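Local atomic coordinates of endo-arabinase (Bacteroides thetaiotaomicron, PDB entry 5C0P), a protein that probably hydrolyses O-glycosidic bonds in L-arabinan, as a metal-binding glycoside hydrolase of family 43. Residues V21-I31 with S275-P286; I127-S138 with L149-E157. All coordinates share one frame; numbering follows the deposited sequence.

Contact 1 (V21-I31 with S275-P286). With GOL (glycerol), chain I.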
loop_
_atom_site.group_PDB
_atom_site.type_symbol
_atom_site.label_atom_id
_atom_site.label_comp_id
_atom_site.label_asym_id
_atom_site.label_seq_id
_atom_site.Cartn_x
_atom_site.Cartn_y
_atom_site.Cartn_z
ATOM N N VAL A 21 6.722 -3.504 -19.598
ATOM C CA VAL A 21 6.813 -3.298 -18.153
ATOM C C VAL A 21 8.137 -2.609 -17.766
ATOM O O VAL A 21 8.170 -1.803 -16.835
ATOM C CB VAL A 21 6.584 -4.629 -17.375
ATOM C CG1 VAL A 21 7.675 -5.658 -17.699
ATOM C CG2 VAL A 21 6.462 -4.380 -15.870
ATOM N N SER A 22 9.200 -2.879 -18.518
ATOM C CA SER A 22 10.509 -2.292 -18.229
ATOM C C SER A 22 10.528 -0.771 -18.441
ATOM O O SER A 22 11.409 -0.077 -17.924
ATOM C CB SER A 22 11.594 -2.961 -19.073
ATOM O OG SER A 22 11.334 -2.795 -20.455
ATOM N N SER A 23 9.550 -0.253 -19.183
ATOM C CA SER A 23 9.517 1.173 -19.506
ATOM C C SER A 23 8.694 1.982 -18.503
ATOM O O SER A 23 8.699 3.217 -18.538
ATOM C CB SER A 23 8.962 1.388 -20.916
ATOM O OG SER A 23 7.546 1.324 -20.892
ATOM N N LEU A 24 7.981 1.293 -17.617
ATOM C CA LEU A 24 7.137 1.978 -16.647
ATOM C C LEU A 24 7.995 2.737 -15.642
ATOM O O LEU A 24 9.005 2.225 -15.164
ATOM C CB LEU A 24 6.236 0.983 -15.911
ATOM C CG LEU A 24 5.223 0.249 -16.792
ATOM C CD1 LEU A 24 4.406 -0.733 -15.964
ATOM C CD2 LEU A 24 4.314 1.246 -17.491
ATOM N N ARG A 25 7.605 3.975 -15.358
ATOM C CA ARG A 25 8.268 4.814 -14.369
ATOM C C ARG A 25 7.215 5.311 -13.388
ATOM O O ARG A 25 6.412 6.188 -13.705
ATOM C CB ARG A 25 8.975 5.988 -15.054
ATOM C CG ARG A 25 10.126 5.567 -15.942
ATOM C CD ARG A 25 11.251 4.944 -15.125
ATOM N NE ARG A 25 12.372 4.530 -15.968
ATOM C CZ ARG A 25 12.458 3.352 -16.580
ATOM N NH1 ARG A 25 13.521 3.071 -17.323
ATOM N NH2 ARG A 25 11.488 2.447 -16.459
ATOM N N LEU A 26 7.208 4.725 -12.193
ATOM C CA LEU A 26 6.203 5.031 -11.190
ATOM C C LEU A 26 6.662 4.467 -9.854
ATOM O O LEU A 26 7.575 3.636 -9.800
ATOM C CB LEU A 26 4.833 4.461 -11.592
ATOM C CG LEU A 26 4.794 3.009 -12.101
ATOM C CD1 LEU A 26 4.673 2.020 -10.950
ATOM C CD2 LEU A 26 3.653 2.802 -13.105
ATOM N N ARG A 27 6.048 4.955 -8.788
ATOM C CA ARG A 27 6.335 4.512 -7.432
ATOM C C ARG A 27 5.174 3.691 -6.906
ATOM O O ARG A 27 4.055 3.776 -7.419
ATOM C CB ARG A 27 6.520 5.723 -6.517
ATOM C CG ARG A 27 7.715 6.595 -6.854
ATOM C CD ARG A 27 7.812 7.789 -5.897
ATOM N NE ARG A 27 8.016 7.362 -4.512
ATOM C CZ ARG A 27 9.205 7.067 -4.002
ATOM N NH1 ARG A 27 10.298 7.161 -4.755
ATOM N NH2 ARG A 27 9.304 6.683 -2.736
ATOM N N ASP A 28 5.453 2.902 -5.871
ATOM C CA ASP A 28 4.410 2.258 -5.069
ATOM C C ASP A 28 3.432 1.388 -5.863
ATOM O O ASP A 28 2.220 1.504 -5.670
ATOM C CB ASP A 28 3.634 3.339 -4.294
ATOM C CG ASP A 28 4.564 4.353 -3.617
ATOM O OD1 ASP A 28 5.607 3.952 -3.064
ATOM O OD2 ASP A 28 4.266 5.565 -3.646
ATOM N N PRO A 29 3.944 0.509 -6.746
ATOM C CA PRO A 29 3.018 -0.198 -7.643
ATOM C C PRO A 29 2.211 -1.307 -6.975
ATOM O O PRO A 29 2.749 -2.301 -6.472
ATOM C CB PRO A 29 3.950 -0.796 -8.698
ATOM C CG PRO A 29 5.220 -1.053 -7.953
ATOM C CD PRO A 29 5.344 0.093 -6.968
ATOM N N PHE A 30 0.903 -1.107 -6.972
ATOM C CA PHE A 30 -0.038 -2.086 -6.451
ATOM C C PHE A 30 -0.712 -2.756 -7.642
ATOM O O PHE A 30 -1.277 -2.081 -8.499
ATOM C CB PHE A 30 -1.081 -1.373 -5.588
ATOM C CG PHE A 30 -2.048 -2.302 -4.902
ATOM C CD1 PHE A 30 -3.095 -2.883 -5.612
ATOM C CD2 PHE A 30 -1.925 -2.586 -3.550
ATOM C CE1 PHE A 30 -3.994 -3.737 -4.993
ATOM C CE2 PHE A 30 -2.828 -3.438 -2.917
ATOM C CZ PHE A 30 -3.861 -4.015 -3.641
ATOM N N ILE A 31 -0.662 -4.084 -7.693
ATOM C CA ILE A 31 -1.274 -4.829 -8.795
ATOM C C ILE A 31 -2.625 -5.394 -8.371
ATOM O O ILE A 31 -2.706 -6.213 -7.444
ATOM C CB ILE A 31 -0.388 -6.011 -9.224
ATOM C CG1 ILE A 31 1.008 -5.533 -9.638
ATOM C CG2 ILE A 31 -1.079 -6.806 -10.348
ATOM C CD1 ILE A 31 0.991 -4.524 -10.790
ATOM N N SER A 275 5.257 -7.119 -5.796
ATOM C CA SER A 275 5.360 -5.921 -6.627
ATOM C C SER A 275 5.829 -4.753 -5.764
ATOM O O SER A 275 5.244 -4.476 -4.704
ATOM C CB SER A 275 3.994 -5.600 -7.247
ATOM O OG SER A 275 4.010 -4.365 -7.955
ATOM N N TYR A 276 6.875 -4.061 -6.218
ATOM C CA TYR A 276 7.405 -2.897 -5.507
ATOM C C TYR A 276 8.148 -2.026 -6.498
ATOM O O TYR A 276 8.322 -2.422 -7.636
ATOM C CB TYR A 276 8.329 -3.317 -4.356
ATOM C CG TYR A 276 9.613 -4.033 -4.729
ATOM C CD1 TYR A 276 10.823 -3.351 -4.795
ATOM C CD2 TYR A 276 9.620 -5.403 -4.951
ATOM C CE1 TYR A 276 12.010 -4.017 -5.097
ATOM C CE2 TYR A 276 10.799 -6.080 -5.254
ATOM C CZ TYR A 276 11.981 -5.378 -5.331
ATOM O OH TYR A 276 13.149 -6.059 -5.626
ATOM N N HIS A 277 8.603 -0.843 -6.087
ATOM C CA HIS A 277 9.403 -0.046 -7.015
ATOM C C HIS A 277 10.859 -0.029 -6.598
ATOM O O HIS A 277 11.168 -0.146 -5.415
ATOM C CB HIS A 277 8.871 1.390 -7.163
ATOM C CG HIS A 277 9.151 2.264 -5.977
ATOM N ND1 HIS A 277 8.190 2.574 -5.043
ATOM C CD2 HIS A 277 10.289 2.873 -5.564
ATOM C CE1 HIS A 277 8.717 3.348 -4.108
ATOM N NE2 HIS A 277 9.997 3.536 -4.402
ATOM N N ALA A 278 11.751 0.107 -7.572
ATOM C CA ALA A 278 13.172 0.289 -7.304
ATOM C C ALA A 278 13.779 1.036 -8.477
ATOM O O ALA A 278 13.250 0.982 -9.582
ATOM C CB ALA A 278 13.859 -1.060 -7.129
ATOM N N PRO A 279 14.869 1.784 -8.245
ATOM C CA PRO A 279 15.387 2.220 -6.951
ATOM C C PRO A 279 14.427 3.287 -6.433
ATOM O O PRO A 279 13.311 3.408 -6.959
ATOM C CB PRO A 279 16.740 2.841 -7.315
ATOM C CG PRO A 279 16.530 3.377 -8.681
ATOM C CD PRO A 279 15.599 2.401 -9.363
ATOM N N ASN A 280 14.839 4.058 -5.434
ATOM C CA ASN A 280 13.886 4.931 -4.754
ATOM C C ASN A 280 13.932 6.388 -5.217
ATOM O O ASN A 280 13.271 7.251 -4.647
ATOM C CB ASN A 280 14.056 4.834 -3.237
ATOM C CG ASN A 280 12.887 5.441 -2.483
ATOM O OD1 ASN A 280 11.720 5.214 -2.831
ATOM N ND2 ASN A 280 13.191 6.237 -1.457
ATOM N N SER A 281 14.714 6.657 -6.254
ATOM C CA SER A 281 14.785 8.005 -6.807
ATOM C C SER A 281 15.184 7.959 -8.271
ATOM O O SER A 281 15.776 6.977 -8.727
ATOM C CB SER A 281 15.785 8.860 -6.020
ATOM O OG SER A 281 17.081 8.291 -6.061
ATOM N N GLN A 282 14.848 9.031 -8.994
ATOM C CA GLN A 282 15.270 9.264 -10.378
ATOM C C GLN A 282 14.635 8.338 -11.407
ATOM O O GLN A 282 14.075 8.808 -12.396
ATOM C CB GLN A 282 16.797 9.242 -10.521
ATOM C CG GLN A 282 17.499 10.322 -9.728
ATOM N N THR A 283 14.736 7.031 -11.187
ATOM C CA THR A 283 14.307 6.064 -12.191
ATOM C C THR A 283 13.424 4.961 -11.627
ATOM O O THR A 283 13.469 3.829 -12.128
ATOM C CB THR A 283 15.512 5.382 -12.854
ATOM O OG1 THR A 283 16.337 4.796 -11.838
ATOM C CG2 THR A 283 16.335 6.390 -13.658
ATOM N N GLU A 284 12.624 5.281 -10.608
ATOM C CA GLU A 284 11.759 4.283 -9.970
ATOM C C GLU A 284 10.909 3.551 -11.002
ATOM O O GLU A 284 10.249 4.174 -11.835
ATOM C CB GLU A 284 10.816 4.933 -8.953
ATOM C CG GLU A 284 11.498 5.819 -7.909
ATOM C CD GLU A 284 11.420 7.292 -8.264
ATOM O OE1 GLU A 284 11.775 7.656 -9.399
ATOM O OE2 GLU A 284 10.981 8.083 -7.409
ATOM N N HIS A 285 10.907 2.226 -10.929
ATOM C CA HIS A 285 10.130 1.412 -11.860
ATOM C C HIS A 285 9.642 0.163 -11.137
ATOM O O HIS A 285 10.229 -0.255 -10.130
ATOM C CB HIS A 285 10.994 1.022 -13.062
ATOM C CG HIS A 285 12.253 0.302 -12.687
ATOM N ND1 HIS A 285 13.454 0.955 -12.525
ATOM C CD2 HIS A 285 12.487 -1.003 -12.428
ATOM C CE1 HIS A 285 14.385 0.075 -12.187
ATOM N NE2 HIS A 285 13.824 -1.119 -12.116
ATOM N N PRO A 286 8.552 -0.439 -11.631
ATOM C CA PRO A 286 8.010 -1.609 -10.934
ATOM C C PRO A 286 8.874 -2.838 -11.099
ATOM O O PRO A 286 9.364 -3.130 -12.191
ATOM C CB PRO A 286 6.647 -1.831 -11.605
ATOM C CG PRO A 286 6.743 -1.138 -12.935
ATOM C CD PRO A 286 7.680 0.023 -12.725
HETATM C C1 GOL I . 12.186 -10.803 -4.815
HETATM C C2 GOL I . 12.443 -10.402 -3.366
HETATM O O2 GOL I . 11.348 -10.792 -2.569
HETATM C C3 GOL I . 12.613 -8.894 -3.269
HETATM O O3 GOL I . 13.834 -8.527 -3.868
HETATM O O HOH W 1 9.933 -1.817 -14.603
#

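Contact 2 (I127-S138 with L149-E157)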
loop_
_atom_site.group_PDB
_atom_site.type_symbol
_atom_site.label_atom_id
_atom_site.label_comp_id
_atom_site.label_asym_id
_atom_site.label_seq_id
_atom_site.Cartn_x
_atom_site.Cartn_y
_atom_site.Cartn_z
ATOM N N ILE A 127 -10.432 8.205 5.875
ATOM C CA ILE A 127 -10.820 7.119 6.773
ATOM C C ILE A 127 -9.851 7.032 7.963
ATOM O O ILE A 127 -10.192 6.516 9.028
ATOM C CB ILE A 127 -10.884 5.781 5.994
ATOM C CG1 ILE A 127 -11.575 4.702 6.828
ATOM C CG2 ILE A 127 -9.490 5.336 5.543
ATOM C CD1 ILE A 127 -12.998 5.049 7.227
ATOM N N THR A 128 -8.650 7.574 7.784
ATOM C CA THR A 128 -7.675 7.683 8.873
ATOM C C THR A 128 -8.080 8.831 9.812
ATOM O O THR A 128 -8.912 9.665 9.442
ATOM C CB THR A 128 -6.260 7.882 8.287
ATOM O OG1 THR A 128 -6.284 8.970 7.351
ATOM C CG2 THR A 128 -5.793 6.613 7.575
ATOM N N PRO A 129 -7.528 8.874 11.042
ATOM C CA PRO A 129 -8.003 9.891 11.992
ATOM C C PRO A 129 -7.726 11.327 11.551
ATOM O O PRO A 129 -6.608 11.640 11.146
ATOM C CB PRO A 129 -7.209 9.574 13.268
ATOM C CG PRO A 129 -6.920 8.111 13.161
ATOM C CD PRO A 129 -6.640 7.891 11.695
ATOM N N SER A 130 -8.722 12.201 11.683
ATOM C CA SER A 130 -8.583 13.583 11.220
ATOM C C SER A 130 -7.535 14.393 11.988
ATOM O O SER A 130 -7.007 15.386 11.475
ATOM C CB SER A 130 -9.933 14.302 11.255
ATOM O OG SER A 130 -10.420 14.400 12.583
ATOM N N GLY A 131 -7.234 13.983 13.215
ATOM C CA GLY A 131 -6.263 14.704 14.017
ATOM C C GLY A 131 -4.825 14.261 13.797
ATOM O O GLY A 131 -3.910 14.796 14.438
ATOM N N TRP A 132 -4.624 13.303 12.894
ATOM C CA TRP A 132 -3.309 12.707 12.681
ATOM C C TRP A 132 -2.883 12.792 11.228
ATOM O O TRP A 132 -3.696 12.590 10.329
ATOM C CB TRP A 132 -3.348 11.216 13.012
ATOM C CG TRP A 132 -3.461 10.854 14.446
ATOM C CD1 TRP A 132 -3.500 11.698 15.516
ATOM C CD2 TRP A 132 -3.535 9.527 14.973
ATOM N NE1 TRP A 132 -3.601 10.973 16.686
ATOM C CE2 TRP A 132 -3.624 9.634 16.375
ATOM C CE3 TRP A 132 -3.537 8.257 14.397
ATOM C CZ2 TRP A 132 -3.710 8.515 17.208
ATOM C CZ3 TRP A 132 -3.623 7.148 15.221
ATOM C CH2 TRP A 132 -3.714 7.283 16.603
HETATM N N MSE A 133 -1.606 13.098 11.001
HETATM C CA MSE A 133 -1.017 12.982 9.664
HETATM C C MSE A 133 -0.805 11.509 9.350
HETATM O O MSE A 133 0.063 10.855 9.943
HETATM C CB MSE A 133 0.331 13.696 9.584
HETATM C CG MSE A 133 0.352 15.065 10.204
HETATM SE SE MSE A 133 1.200 16.381 9.067
HETATM C CE MSE A 133 -0.279 16.569 7.807
ATOM N N CYS A 134 -1.590 10.993 8.413
ATOM C CA CYS A 134 -1.548 9.569 8.084
ATOM C C CYS A 134 -1.397 9.310 6.593
ATOM O O CYS A 134 -1.771 10.135 5.755
ATOM C CB CYS A 134 -2.814 8.853 8.555
ATOM S SG CYS A 134 -3.154 8.994 10.309
ATOM N N LEU A 135 -0.849 8.147 6.263
ATOM C CA LEU A 135 -0.672 7.776 4.868
ATOM C C LEU A 135 -0.645 6.276 4.671
ATOM O O LEU A 135 -0.562 5.505 5.636
ATOM C CB LEU A 135 0.591 8.418 4.277
ATOM C CG LEU A 135 1.952 8.300 4.962
ATOM C CD1 LEU A 135 2.606 6.942 4.754
ATOM C CD2 LEU A 135 2.878 9.398 4.453
ATOM N N ASP A 136 -0.734 5.879 3.404
ATOM C CA ASP A 136 -0.577 4.492 2.981
ATOM C C ASP A 136 -1.626 3.562 3.579
ATOM O O ASP A 136 -1.332 2.413 3.882
ATOM C CB ASP A 136 0.854 3.976 3.272
ATOM C CG ASP A 136 1.910 4.611 2.380
ATOM O OD1 ASP A 136 1.557 5.407 1.475
ATOM O OD2 ASP A 136 3.106 4.313 2.579
ATOM N N GLY A 137 -2.850 4.058 3.758
ATOM C CA GLY A 137 -3.934 3.207 4.222
ATOM C C GLY A 137 -4.193 2.054 3.269
ATOM O O GLY A 137 -4.412 2.255 2.061
ATOM N N SER A 138 -4.170 0.838 3.812
ATOM C CA SER A 138 -4.392 -0.362 3.013
ATOM C C SER A 138 -5.494 -1.224 3.612
ATOM O O SER A 138 -5.952 -0.984 4.736
ATOM C CB SER A 138 -3.098 -1.167 2.890
ATOM O OG SER A 138 -2.707 -1.700 4.142
ATOM N N LEU A 149 -8.355 -1.823 8.211
ATOM C CA LEU A 149 -7.533 -0.733 7.705
ATOM C C LEU A 149 -6.166 -0.801 8.383
ATOM O O LEU A 149 -6.087 -0.914 9.605
ATOM C CB LEU A 149 -8.199 0.603 8.045
ATOM C CG LEU A 149 -7.391 1.852 7.705
ATOM C CD1 LEU A 149 -7.363 2.037 6.186
ATOM C CD2 LEU A 149 -7.990 3.065 8.394
ATOM N N LEU A 150 -5.097 -0.745 7.591
ATOM C CA LEU A 150 -3.742 -0.599 8.128
ATOM C C LEU A 150 -3.254 0.755 7.646
ATOM O O LEU A 150 -3.518 1.131 6.514
ATOM C CB LEU A 150 -2.808 -1.677 7.578
ATOM C CG LEU A 150 -3.286 -3.120 7.642
ATOM C CD1 LEU A 150 -2.267 -4.033 6.948
ATOM C CD2 LEU A 150 -3.519 -3.536 9.075
ATOM N N PHE A 151 -2.564 1.507 8.493
ATOM C CA PHE A 151 -2.058 2.795 8.038
ATOM C C PHE A 151 -0.829 3.234 8.806
ATOM O O PHE A 151 -0.510 2.689 9.869
ATOM C CB PHE A 151 -3.147 3.886 8.061
ATOM C CG PHE A 151 -3.640 4.252 9.438
ATOM C CD1 PHE A 151 -3.026 5.261 10.171
ATOM C CD2 PHE A 151 -4.740 3.599 9.988
ATOM C CE1 PHE A 151 -3.500 5.604 11.430
ATOM C CE2 PHE A 151 -5.221 3.939 11.247
ATOM C CZ PHE A 151 -4.602 4.941 11.969
ATOM N N CYS A 152 -0.146 4.227 8.255
ATOM C CA CYS A 152 1.008 4.822 8.920
ATOM C C CYS A 152 0.636 6.161 9.505
ATOM O O CYS A 152 -0.133 6.923 8.916
ATOM C CB CYS A 152 2.113 5.082 7.903
ATOM S SG CYS A 152 2.697 3.608 7.087
ATOM N N ARG A 153 1.201 6.462 10.666
ATOM C CA ARG A 153 1.150 7.811 11.178
ATOM C C ARG A 153 2.533 8.366 10.921
ATOM O O ARG A 153 3.533 7.809 11.396
ATOM C CB ARG A 153 0.823 7.830 12.665
ATOM C CG ARG A 153 0.393 9.191 13.113
ATOM C CD ARG A 153 0.037 9.255 14.573
ATOM N NE ARG A 153 -0.090 10.654 14.952
ATOM C CZ ARG A 153 -0.281 11.074 16.193
ATOM N NH1 ARG A 153 -0.367 10.193 17.178
ATOM N NH2 ARG A 153 -0.383 12.370 16.445
ATOM N N GLU A 154 2.580 9.452 10.162
ATOM C CA GLU A 154 3.824 9.955 9.579
ATOM C C GLU A 154 4.908 10.342 10.583
ATOM O O GLU A 154 4.656 11.038 11.566
ATOM C CB GLU A 154 3.539 11.119 8.625
ATOM C CG GLU A 154 4.624 11.299 7.572
ATOM C CD GLU A 154 4.176 12.113 6.369
ATOM O OE1 GLU A 154 3.005 12.553 6.325
ATOM O OE2 GLU A 154 5.008 12.301 5.459
ATOM N N TRP A 155 6.125 9.903 10.288
ATOM C CA TRP A 155 7.273 10.110 11.164
ATOM C C TRP A 155 7.623 11.572 11.410
ATOM O O TRP A 155 8.223 11.900 12.431
ATOM C CB TRP A 155 8.485 9.365 10.611
ATOM C CG TRP A 155 9.038 9.987 9.367
ATOM C CD1 TRP A 155 8.535 9.886 8.097
ATOM C CD2 TRP A 155 10.203 10.808 9.277
ATOM N NE1 TRP A 155 9.322 10.605 7.226
ATOM C CE2 TRP A 155 10.352 11.171 7.924
ATOM C CE3 TRP A 155 11.137 11.264 10.208
ATOM C CZ2 TRP A 155 11.402 11.981 7.484
ATOM C CZ3 TRP A 155 12.180 12.065 9.766
ATOM C CH2 TRP A 155 12.303 12.414 8.417
ATOM N N LEU A 156 7.254 12.454 10.485
ATOM C CA LEU A 156 7.501 13.875 10.672
ATOM C C LEU A 156 6.735 14.402 11.885
ATOM O O LEU A 156 7.125 15.400 12.490
ATOM C CB LEU A 156 7.103 14.656 9.420
ATOM C CG LEU A 156 8.099 14.489 8.272
ATOM C CD1 LEU A 156 7.689 15.326 7.074
ATOM C CD2 LEU A 156 9.491 14.864 8.737
ATOM N N GLU A 157 5.651 13.709 12.223
ATOM C CA GLU A 157 4.818 14.033 13.377
ATOM C C GLU A 157 5.221 13.203 14.604
ATOM O O GLU A 157 5.290 13.717 15.726
ATOM C CB GLU A 157 3.353 13.766 13.007
ATOM C CG GLU A 157 2.339 13.971 14.121
ATOM C CD GLU A 157 0.922 14.147 13.583
ATOM O OE1 GLU A 157 0.152 13.172 13.594
ATOM O OE2 GLU A 157 0.578 15.265 13.158
#

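Contact 1 (V21-I31 with S275-P286)
R27 reaches into the turn that joins strands 272-278 and 285-290 and carries most of the polar contact. Its NH1 forms a salt bridge with E284 OE2 at 2.9 Å. The bond lies in the guanidinium plane and uses the anti lone pair of the carboxylate oxygen. Two nitrogens also grip N280: NH1 meets N280 O at 3.0 Å, and NH2 meets N280 OD1 at 2.8 Å. The R27 chain bends at chi3 (62°), which brings one guanidinium face to H277 NE2. The two planes are 53° apart, so this is no flat stack. Nearer the backbone, R27 CB makes a CH-pi contact over the H277 ring, 4.2 Å from its centroid.

Three further hydrogen bonds involve the backbone of 21-31. D28 N donates almost straight (174°) to H277 ND1 at 2.9 Å. S275 OG donates to P29 O at 2.8 Å, from above the carbonyl plane. The third, L26 N to E284 O, is weak. A water links V21 O and P286 O.

The apolar contacts centre on P286. L24 CB packs on P286 CD at 3.6 Å, and P29 CG meets P286 CB at 4.0 Å. L24, L26 and P29 also touch strand 39-45, so L24-P29 lies between this first-sheet strand and the last sheet of the propeller.

H277 accepts at ND1 and donates from NE2 to N280 OD1. This is consistent with a neutral ring protonated at NE2. N280 OD1 thus accepts from both H277 NE2 (straight) and R27 NH2 (bent), which links the two side chains.

Contact 2 (I127-S138 with L149-E157)
F151 packs into the tight part of the contact. T128 CG2 lies over one face of its ring, 4.1 Å from the centroid, in a CH-pi contact. P129 CD touches F151 CZ at 3.6 Å. C134 SG comes obliquely to the same ring, 3.6 Å from F151 CE1, a sulfur-aromatic contact. W132 CE3 and F151 CE1 meet edge to edge at 4.0 Å.

Beside this cluster the strands pair as an antiparallel hairpin. L135 and C152 are a hydrogen-bonded pair, and so are S138 and L150. The register slips by one between them at a beta bulge. D136 sits there with a positive phi (62°), and G137 CA passes close to L150 O.

The more open side is a flat stack and charges. The R153 guanidinium lies on W132 in a cation-pi stack, with R153 CZ 3.4 Å from the centroid of the five-membered ring and the planes 6° apart. P129 CB lies against the opposite face of W132, toward its rim. R153 is extended from CG to NE, carrying its head across the indole. E157 OE1 fixes the guanidinium at its edge, 2.9 Å from R153 NE and 3.0 Å from R153 NH2. The same E157 oxygen accepts a bond from M133 N at 3.1 Å, so three donors hold it. M133, a selenomethionine, has two conformers and turns its far part from 149-157.

Around the hairpin, strand 162-168 pairs with 147-153 and brings Y164 against F151 and W132. R105 of strand 103-112 forms a salt bridge with E154, just before helix 155-158. L150 and C152 pack on strand 205-211.

Contacts 1 and 2 lie on opposite sides of the chain's centre, with their own centres about 23 Å apart. Contact 1 ties the first sheet of the five-bladed propeller to the last, whereas contact 2 lies in the third. Their nearest atoms are about 6 Å apart. They face each other across the central pocket. D28 of contact 1 and D136 of contact 2 have side chains about 6 Å apart. A Tris molecule, probably from the crystallisation liquor, hydrogen-bonds to R27, D28 and D136. The D136 side chain is about 6 Å from a bound magnesium ion and is predicted to tune the catalytic glutamate. The D28 side chain lies about 3 Å from that of H261, a magnesium ligand.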